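Local coordinates for S3-RNase (Pyrus pyrifolia, PDB 1IQQ), which cleaves RNA as a T2-family ribonuclease of the pistil and takes part in gametophytic self-incompatibility of the Japanese pear, at residues Tyr1-Val14 against Glu163-Gly175. Numbering follows the deposited sequence.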
ATOM      1  N   TYR A   1       1.559 -13.569  13.412  1.00 16.90           N
ATOM      2  CA  TYR A   1       0.599 -12.767  12.572  1.00 15.69           C
ATOM      3  C   TYR A   1      -0.408 -13.718  11.926  1.00 15.12           C
ATOM      4  O   TYR A   1      -0.152 -14.925  11.860  1.00 14.89           O
ATOM      5  CB  TYR A   1       1.386 -11.964  11.518  1.00 12.10           C
ATOM      6  CG  TYR A   1       1.921 -12.754  10.367  1.00 11.52           C
ATOM      7  CD1 TYR A   1       1.224 -12.782   9.146  1.00 13.67           C
ATOM      8  CD2 TYR A   1       3.097 -13.492  10.486  1.00 11.84           C
ATOM      9  CE1 TYR A   1       1.690 -13.546   8.103  1.00 14.08           C
ATOM     10  CE2 TYR A   1       3.557 -14.232   9.473  1.00 13.33           C
ATOM     11  CZ  TYR A   1       2.849 -14.280   8.265  1.00 14.59           C
ATOM     12  OH  TYR A   1       3.329 -15.068   7.260  1.00 16.47           O
ATOM     13  N   ASP A   2      -1.521 -13.168  11.432  1.00 13.74           N
ATOM     14  CA  ASP A   2      -2.562 -13.998  10.786  1.00 14.01           C
ATOM     15  C   ASP A   2      -2.613 -13.824   9.278  1.00 12.78           C
ATOM     16  O   ASP A   2      -2.903 -14.777   8.564  1.00 14.90           O
ATOM     17  CB  ASP A   2      -3.973 -13.629  11.270  1.00 13.57           C
ATOM     18  CG  ASP A   2      -4.169 -13.860  12.761  1.00 14.08           C
ATOM     19  OD1 ASP A   2      -3.562 -14.841  13.270  1.00 19.78           O
ATOM     20  OD2 ASP A   2      -4.934 -13.077  13.351  1.00 14.91           O
ATOM     21  N   TYR A   3      -2.357 -12.617   8.775  1.00 11.42           N
ATOM     22  CA  TYR A   3      -2.545 -12.376   7.313  1.00  8.23           C
ATOM     23  C   TYR A   3      -1.733 -11.166   6.949  1.00  7.64           C
ATOM     24  O   TYR A   3      -1.094 -10.561   7.835  1.00  8.82           O
ATOM     25  CB  TYR A   3      -4.035 -12.150   7.020  1.00  9.78           C
ATOM     26  CG  TYR A   3      -4.613 -10.782   7.417  1.00  7.62           C
ATOM     27  CD1 TYR A   3      -4.812  -9.791   6.457  1.00  9.38           C
ATOM     28  CD2 TYR A   3      -4.981 -10.495   8.747  1.00  9.21           C
ATOM     29  CE1 TYR A   3      -5.317  -8.550   6.762  1.00  9.93           C
ATOM     30  CE2 TYR A   3      -5.547  -9.245   9.056  1.00 10.49           C
ATOM     31  CZ  TYR A   3      -5.693  -8.255   8.053  1.00 10.02           C
ATOM     32  OH  TYR A   3      -6.134  -6.993   8.413  1.00 13.20           O
ATOM     33  N   PHE A   4      -1.663 -10.833   5.659  1.00  6.37           N
ATOM     34  CA  PHE A   4      -0.942  -9.637   5.240  1.00  6.68           C
ATOM     35  C   PHE A   4      -1.825  -8.564   4.658  1.00  7.93           C
ATOM     36  O   PHE A   4      -2.821  -8.843   3.933  1.00  7.38           O
ATOM     37  CB  PHE A   4       0.018  -9.993   4.087  1.00  8.99           C
ATOM     38  CG  PHE A   4       1.215 -10.752   4.506  1.00  9.54           C
ATOM     39  CD1 PHE A   4       1.306 -12.095   4.252  1.00  9.56           C
ATOM     40  CD2 PHE A   4       2.272 -10.085   5.104  1.00 10.04           C
ATOM     41  CE1 PHE A   4       2.515 -12.817   4.593  1.00 13.02           C
ATOM     42  CE2 PHE A   4       3.457 -10.774   5.428  1.00 14.78           C
ATOM     43  CZ  PHE A   4       3.576 -12.104   5.177  1.00 12.79           C
ATOM     44  N   GLN A   5      -1.457  -7.322   4.924  1.00  6.88           N
ATOM     45  CA  GLN A   5      -2.034  -6.159   4.266  1.00  6.13           C
ATOM     46  C   GLN A   5      -0.951  -5.587   3.379  1.00  5.57           C
ATOM     47  O   GLN A   5       0.117  -5.182   3.871  1.00  7.56           O
ATOM     48  CB  GLN A   5      -2.394  -5.071   5.247  1.00  6.87           C
ATOM     49  CG  GLN A   5      -3.640  -5.484   6.109  1.00  7.96           C
ATOM     50  CD  GLN A   5      -4.015  -4.377   7.056  1.00 12.32           C
ATOM     51  OE1 GLN A   5      -4.723  -3.409   6.682  1.00 14.47           O
ATOM     52  NE2 GLN A   5      -3.514  -4.463   8.269  1.00 11.00           N
ATOM     53  N   PHE A   6      -1.191  -5.486   2.075  1.00  4.81           N
ATOM     54  CA  PHE A   6      -0.236  -4.846   1.147  1.00  5.40           C
ATOM     55  C   PHE A   6      -0.887  -3.581   0.716  1.00  5.79           C
ATOM     56  O   PHE A   6      -1.834  -3.575  -0.081  1.00  6.41           O
ATOM     57  CB  PHE A   6       0.015  -5.801  -0.031  1.00  4.97           C
ATOM     58  CG  PHE A   6       1.014  -5.301  -1.060  1.00  3.83           C
ATOM     59  CD1 PHE A   6       0.801  -5.546  -2.386  1.00  5.47           C
ATOM     60  CD2 PHE A   6       2.172  -4.647  -0.684  1.00  6.41           C
ATOM     61  CE1 PHE A   6       1.784  -5.163  -3.353  1.00  6.03           C
ATOM     62  CE2 PHE A   6       3.155  -4.262  -1.620  1.00  6.49           C
ATOM     63  CZ  PHE A   6       2.967  -4.523  -2.960  1.00  5.65           C
ATOM     64  N   THR A   7      -0.384  -2.464   1.244  1.00  4.42           N
ATOM     65  CA  THR A   7      -1.024  -1.150   1.017  1.00  5.36           C
ATOM     66  C   THR A   7      -0.235  -0.300   0.059  1.00  5.54           C
ATOM     67  O   THR A   7       1.013  -0.203   0.200  1.00  6.15           O
ATOM     68  CB  THR A   7      -1.095  -0.412   2.336  1.00  7.90           C
ATOM     69  OG1 THR A   7      -1.855  -1.204   3.275  1.00  8.57           O
ATOM     70  CG2 THR A   7      -1.854   0.942   2.145  1.00  6.59           C
ATOM     71  N   GLN A   8      -0.901   0.257  -0.939  1.00  5.74           N
ATOM     72  CA  GLN A   8      -0.275   1.166  -1.927  1.00  5.27           C
ATOM     73  C   GLN A   8      -0.957   2.520  -1.785  1.00  5.50           C
ATOM     74  O   GLN A   8      -2.123   2.636  -1.367  1.00  6.57           O
ATOM     75  CB  GLN A   8      -0.463   0.588  -3.330  1.00  5.40           C
ATOM     76  CG  GLN A   8       0.419  -0.693  -3.504  1.00  5.25           C
ATOM     77  CD  GLN A   8       0.167  -1.325  -4.841  1.00  5.04           C
ATOM     78  OE1 GLN A   8       0.175  -0.644  -5.846  1.00  6.87           O
ATOM     79  NE2 GLN A   8      -0.003  -2.670  -4.846  1.00  7.09           N
ATOM     80  N   GLN A   9      -0.209   3.563  -2.120  1.00  5.94           N
ATOM     81  CA  GLN A   9      -0.650   4.980  -1.936  1.00  5.13           C
ATOM     82  C   GLN A   9      -0.511   5.741  -3.209  1.00  5.76           C
ATOM     83  O   GLN A   9       0.501   5.577  -3.917  1.00  6.88           O
ATOM     84  CB  GLN A   9       0.187   5.641  -0.811  1.00  5.88           C
ATOM     85  CG  GLN A   9       1.690   5.737  -1.152  1.00  7.00           C
ATOM     86  CD  GLN A   9       2.531   6.247  -0.014  1.00 10.49           C
ATOM     87  OE1 GLN A   9       3.784   6.198  -0.101  1.00 16.41           O
ATOM     88  NE2 GLN A   9       1.915   6.740   1.034  1.00 10.98           N
ATOM     89  N   TYR A  10      -1.521   6.561  -3.546  1.00  6.12           N
ATOM     90  CA  TYR A  10      -1.516   7.374  -4.772  1.00  4.68           C
ATOM     91  C   TYR A  10      -0.754   8.656  -4.443  1.00  7.04           C
ATOM     92  O   TYR A  10      -1.225   9.466  -3.655  1.00  7.03           O
ATOM     93  CB  TYR A  10      -2.989   7.643  -5.112  1.00  4.63           C
ATOM     94  CG  TYR A  10      -3.151   8.518  -6.326  1.00  6.40           C
ATOM     95  CD1 TYR A  10      -2.455   8.284  -7.484  1.00  5.12           C
ATOM     96  CD2 TYR A  10      -4.056   9.565  -6.326  1.00  7.69           C
ATOM     97  CE1 TYR A  10      -2.635   9.051  -8.648  1.00  8.33           C
ATOM     98  CE2 TYR A  10      -4.261  10.339  -7.443  1.00  6.70           C
ATOM     99  CZ  TYR A  10      -3.551  10.108  -8.617  1.00  7.04           C
ATOM    100  OH  TYR A  10      -3.665  10.930  -9.754  1.00  9.06           O
ATOM    101  N   GLN A  11       0.449   8.766  -5.021  1.00  6.81           N
ATOM    102  CA  GLN A  11       1.353   9.840  -4.604  1.00  6.71           C
ATOM    103  C   GLN A  11       0.764  11.255  -4.674  1.00  7.77           C
ATOM    104  O   GLN A  11       0.988  12.018  -3.754  1.00  8.58           O
ATOM    105  CB  GLN A  11       2.635   9.761  -5.457  1.00  8.29           C
ATOM    106  CG  GLN A  11       3.383   8.442  -5.325  1.00  7.40           C
ATOM    107  CD  GLN A  11       4.667   8.481  -6.130  1.00 10.63           C
ATOM    108  OE1 GLN A  11       5.041   9.530  -6.712  1.00  9.87           O
ATOM    109  NE2 GLN A  11       5.375   7.365  -6.164  1.00  8.75           N
ATOM    110  N   LEU A  12       0.031  11.538  -5.747  1.00  7.57           N
ATOM    111  CA  LEU A  12      -0.557  12.885  -5.915  1.00  8.97           C
ATOM    112  C   LEU A  12      -1.412  13.231  -4.727  1.00 10.97           C
ATOM    113  O   LEU A  12      -1.350  14.356  -4.188  1.00 12.57           O
ATOM    114  CB  LEU A  12      -1.399  12.941  -7.196  1.00  8.86           C
ATOM    115  CG  LEU A  12      -1.853  14.342  -7.618  1.00 13.08           C
ATOM    116  CD1 LEU A  12      -0.664  15.090  -8.351  1.00 17.71           C
ATOM    117  CD2 LEU A  12      -2.980  14.246  -8.604  1.00 13.83           C
ATOM    118  N   ALA A  13      -2.196  12.278  -4.237  1.00  7.11           N
ATOM    119  CA  ALA A  13      -3.040  12.549  -3.097  1.00  7.45           C
ATOM    120  C   ALA A  13      -2.312  12.567  -1.764  1.00 10.09           C
ATOM    121  O   ALA A  13      -2.627  13.360  -0.847  1.00 11.15           O
ATOM    122  CB  ALA A  13      -4.198  11.499  -3.065  1.00  7.24           C
ATOM    123  N   VAL A  14      -1.335  11.687  -1.591  1.00  8.66           N
ATOM    124  CA  VAL A  14      -0.540  11.676  -0.366  1.00  9.33           C
ATOM    125  C   VAL A  14       0.095  13.059  -0.171  1.00  9.00           C
ATOM    126  O   VAL A  14       0.123  13.566   0.948  1.00 11.94           O
ATOM    127  CB  VAL A  14       0.631  10.634  -0.472  1.00 12.36           C
ATOM    128  CG1 VAL A  14       1.545  10.675   0.751  1.00 14.07           C
ATOM    129  CG2 VAL A  14       0.018   9.224  -0.604  1.00 12.85           C
ATOM    130  N   GLU A 163     -10.874  12.683  -2.148  1.00  8.46           N
ATOM    131  CA  GLU A 163     -10.034  11.923  -3.097  1.00  9.05           C
ATOM    132  C   GLU A 163      -9.552  10.587  -2.554  1.00  3.83           C
ATOM    133  O   GLU A 163      -9.387  10.378  -1.341  1.00  7.16           O
ATOM    134  CB  GLU A 163      -8.838  12.703  -3.487  1.00 16.67           C
ATOM    135  CG  GLU A 163      -8.163  13.268  -2.415  1.00 18.73           C
ATOM    136  CD  GLU A 163      -7.366  14.464  -2.975  1.00 26.03           C
ATOM    137  OE1 GLU A 163      -7.883  15.162  -3.849  1.00 32.55           O
ATOM    138  OE2 GLU A 163      -6.260  14.662  -2.533  1.00 16.94           O
ATOM    139  N   LEU A 164      -9.376   9.662  -3.496  1.00  6.16           N
ATOM    140  CA  LEU A 164      -8.816   8.307  -3.181  1.00  5.25           C
ATOM    141  C   LEU A 164      -7.313   8.484  -2.816  1.00  6.74           C
ATOM    142  O   LEU A 164      -6.562   9.185  -3.508  1.00  7.69           O
ATOM    143  CB  LEU A 164      -8.944   7.459  -4.463  1.00  7.35           C
ATOM    144  CG  LEU A 164      -8.375   6.054  -4.391  1.00  5.24           C
ATOM    145  CD1 LEU A 164      -9.242   5.226  -3.326  1.00  7.68           C
ATOM    146  CD2 LEU A 164      -8.486   5.399  -5.778  1.00  5.78           C
ATOM    147  N   VAL A 165      -6.882   7.799  -1.763  1.00  4.96           N
ATOM    148  CA  VAL A 165      -5.486   7.938  -1.312  1.00  5.84           C
ATOM    149  C   VAL A 165      -4.784   6.569  -1.197  1.00  6.43           C
ATOM    150  O   VAL A 165      -3.624   6.467  -1.636  1.00  7.41           O
ATOM    151  CB  VAL A 165      -5.415   8.597   0.048  1.00  7.82           C
ATOM    152  CG1 VAL A 165      -3.922   8.945   0.385  1.00 11.01           C
ATOM    153  CG2 VAL A 165      -6.251   9.914   0.039  1.00 13.04           C
ATOM    154  N   GLU A 166      -5.403   5.543  -0.628  1.00  6.23           N
ATOM    155  CA  GLU A 166      -4.706   4.252  -0.486  1.00  6.72           C
ATOM    156  C   GLU A 166      -5.617   3.101  -0.832  1.00  5.47           C
ATOM    157  O   GLU A 166      -6.864   3.189  -0.639  1.00  6.12           O
ATOM    158  CB  GLU A 166      -4.171   3.965   0.973  1.00  6.32           C
ATOM    159  CG  GLU A 166      -3.197   4.980   1.487  1.00  6.65           C
ATOM    160  CD  GLU A 166      -2.688   4.632   2.867  1.00 11.69           C
ATOM    161  OE1 GLU A 166      -3.281   3.899   3.628  1.00 12.40           O
ATOM    162  OE2 GLU A 166      -1.612   5.173   3.225  1.00 21.63           O
ATOM    163  N   ILE A 167      -5.003   2.047  -1.369  1.00  5.11           N
ATOM    164  CA  ILE A 167      -5.750   0.796  -1.651  1.00  5.43           C
ATOM    165  C   ILE A 167      -4.905  -0.329  -1.099  1.00  6.28           C
ATOM    166  O   ILE A 167      -3.694  -0.403  -1.370  1.00  5.86           O
ATOM    167  CB  ILE A 167      -6.022   0.597  -3.137  1.00  4.32           C
ATOM    168  CG1 ILE A 167      -7.134   1.565  -3.581  1.00  6.03           C
ATOM    169  CG2 ILE A 167      -6.527  -0.852  -3.381  1.00  6.71           C
ATOM    170  CD1 ILE A 167      -7.468   1.577  -5.099  1.00  6.97           C
ATOM    171  N   THR A 168      -5.509  -1.205  -0.273  1.00  5.15           N
ATOM    172  CA  THR A 168      -4.836  -2.315   0.322  1.00  4.30           C
ATOM    173  C   THR A 168      -5.398  -3.608  -0.202  1.00  4.96           C
ATOM    174  O   THR A 168      -6.635  -3.797  -0.275  1.00  6.51           O
ATOM    175  CB  THR A 168      -5.082  -2.301   1.849  1.00  6.71           C
ATOM    176  OG1 THR A 168      -4.485  -1.118   2.397  1.00  7.44           O
ATOM    177  CG2 THR A 168      -4.499  -3.590   2.538  1.00  4.66           C
ATOM    178  N   LEU A 169      -4.515  -4.523  -0.611  1.00  6.09           N
ATOM    179  CA  LEU A 169      -4.871  -5.881  -1.032  1.00  5.27           C
ATOM    180  C   LEU A 169      -4.456  -6.787   0.124  1.00  5.55           C
ATOM    181  O   LEU A 169      -3.310  -6.716   0.577  1.00  5.90           O
ATOM    182  CB  LEU A 169      -4.093  -6.294  -2.310  1.00  4.86           C
ATOM    183  CG  LEU A 169      -4.136  -5.261  -3.391  1.00  5.54           C
ATOM    184  CD1 LEU A 169      -3.414  -5.854  -4.601  1.00  9.25           C
ATOM    185  CD2 LEU A 169      -5.570  -4.961  -3.799  1.00  9.26           C
ATOM    186  N   CYS A 170      -5.349  -7.635   0.629  1.00  6.61           N
ATOM    187  CA  CYS A 170      -5.033  -8.512   1.751  1.00  6.06           C
ATOM    188  C   CYS A 170      -4.811  -9.932   1.266  1.00  7.41           C
ATOM    189  O   CYS A 170      -5.401 -10.366   0.232  1.00  7.51           O
ATOM    190  CB  CYS A 170      -6.174  -8.483   2.783  1.00  6.47           C
ATOM    191  SG  CYS A 170      -6.291  -6.832   3.527  1.00  7.45           S
ATOM    192  N   SER A 171      -3.923 -10.666   1.950  1.00  8.10           N
ATOM    193  CA  SER A 171      -3.632 -12.056   1.567  1.00  4.89           C
ATOM    194  C   SER A 171      -3.472 -12.890   2.761  1.00  8.46           C
ATOM    195  O   SER A 171      -3.394 -12.352   3.898  1.00  7.95           O
ATOM    196  CB  SER A 171      -2.387 -12.093   0.643  1.00  9.24           C
ATOM    197  OG  SER A 171      -1.245 -11.465   1.244  1.00 10.28           O
ATOM    198  N   ASP A 172      -3.519 -14.204   2.554  1.00  7.46           N
ATOM    199  CA  ASP A 172      -3.391 -15.139   3.642  1.00  8.44           C
ATOM    200  C   ASP A 172      -2.017 -15.201   4.278  1.00 10.90           C
ATOM    201  O   ASP A 172      -1.117 -14.502   3.884  1.00  9.81           O
ATOM    202  CB  ASP A 172      -3.964 -16.534   3.185  1.00  9.03           C
ATOM    203  CG  ASP A 172      -3.121 -17.242   2.191  1.00 12.38           C
ATOM    204  OD1 ASP A 172      -1.943 -16.920   2.004  1.00 12.17           O
ATOM    205  OD2 ASP A 172      -3.669 -18.232   1.578  1.00 11.73           O
ATOM    206  N   LYS A 173      -1.898 -16.019   5.322  1.00 11.60           N
ATOM    207  CA  LYS A 173      -0.648 -16.059   6.053  1.00 15.74           C
ATOM    208  C   LYS A 173       0.587 -16.344   5.188  1.00 15.98           C
ATOM    209  O   LYS A 173       1.701 -15.865   5.474  1.00 14.83           O
ATOM    210  CB  LYS A 173      -0.796 -17.034   7.243  1.00 15.23           C
ATOM    211  CG  LYS A 173       0.362 -16.865   8.247  1.00 16.83           C
ATOM    212  CD  LYS A 173       0.001 -17.602   9.539  1.00 18.80           C
ATOM    213  CE  LYS A 173       1.118 -17.447  10.560  1.00 17.66           C
ATOM    214  NZ  LYS A 173       0.706 -17.650  11.995  1.00 23.73           N
ATOM    215  N   SER A 174       0.429 -17.103   4.114  1.00 15.72           N
ATOM    216  CA  SER A 174       1.557 -17.368   3.203  1.00 17.95           C
ATOM    217  C   SER A 174       1.774 -16.269   2.156  1.00 18.67           C
ATOM    218  O   SER A 174       2.813 -16.236   1.464  1.00 21.58           O
ATOM    219  CB  SER A 174       1.309 -18.656   2.444  1.00 21.69           C
ATOM    220  OG  SER A 174       0.181 -18.508   1.598  1.00 24.34           O
ATOM    221  N   GLY A 175       0.824 -15.364   2.039  1.00 13.38           N
ATOM    222  CA  GLY A 175       0.885 -14.333   1.044  1.00 17.81           C
ATOM    223  C   GLY A 175       0.624 -14.891  -0.344  1.00 19.44           C
ATOM    224  O   GLY A 175       0.861 -14.148  -1.283  1.00 25.13           O
TER
HETATM  225  O   HOH W   1      -2.159 -17.121  12.617  1.00 28.21           O
HETATM  226  O   HOH W   2      -5.143  -0.980   5.245  1.00 24.78           O
HETATM  227  O   HOH W   3      -0.538   7.345   2.323  1.00 17.10           O
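The torsions of Lys173 and Tyr1 bring the two side chains across each other: CG of Lys173 lies anti to the backbone N (chi1 -166°) with the chain extended beyond, while CG of Tyr1 sits between its backbone N and carbonyl carbon (chi1 75°). The lysine chain thereby runs across the tyrosine, its CG 3.6 Å from Tyr1 CE1 and its CE above one ring face near the rim. NZ ends 2.9 Å from Tyr1 O, almost in line with the carbonyl bond, and a water links NZ to Asp2 OD1, whose OD2 accepts from Met40 N. In return Tyr1 OH donates to Lys173 O at 2.5 Å. Losing the ring and hydroxyl to an alanine here would probably leave Lys173 O without this donor and the lysine chain freer to turn. Tyr1 CE1 also lies over a face of the Phe4 ring, whose CE1 is 3.3 Å from Lys173 O, within the type I turn Asp172-Gly175. Ahead of the turn, strand 163-171 pairs antiparallel with strand 3-10, with Phe4-Ser171, Phe6-Leu169 and Gln8-Ile167 as the hydrogen-bonded pairs. In the non-hydrogen-bonded pair Thr7-Thr168, the OG1 atoms share a hydrogen bond of 2.8 Å, and a water joins Thr168 OG1 to Gln5 OE1; Gln5 NE2 bonds Ser38 OG. Cys170 SG, disulfide-bonded to Cys181, touches the edge of the Tyr3 ring at CE1. Another water bridges Gln9 NE2 and Glu166 OE2; Gln9, beside the catalytic His33, probably helps bind the 3'-terminal nucleotide of the RNA. Strand 30-38, which carries His33, pairs antiparallel with strand 3-10, placing this contact in the central beta-sheet of the RNase T2 fold.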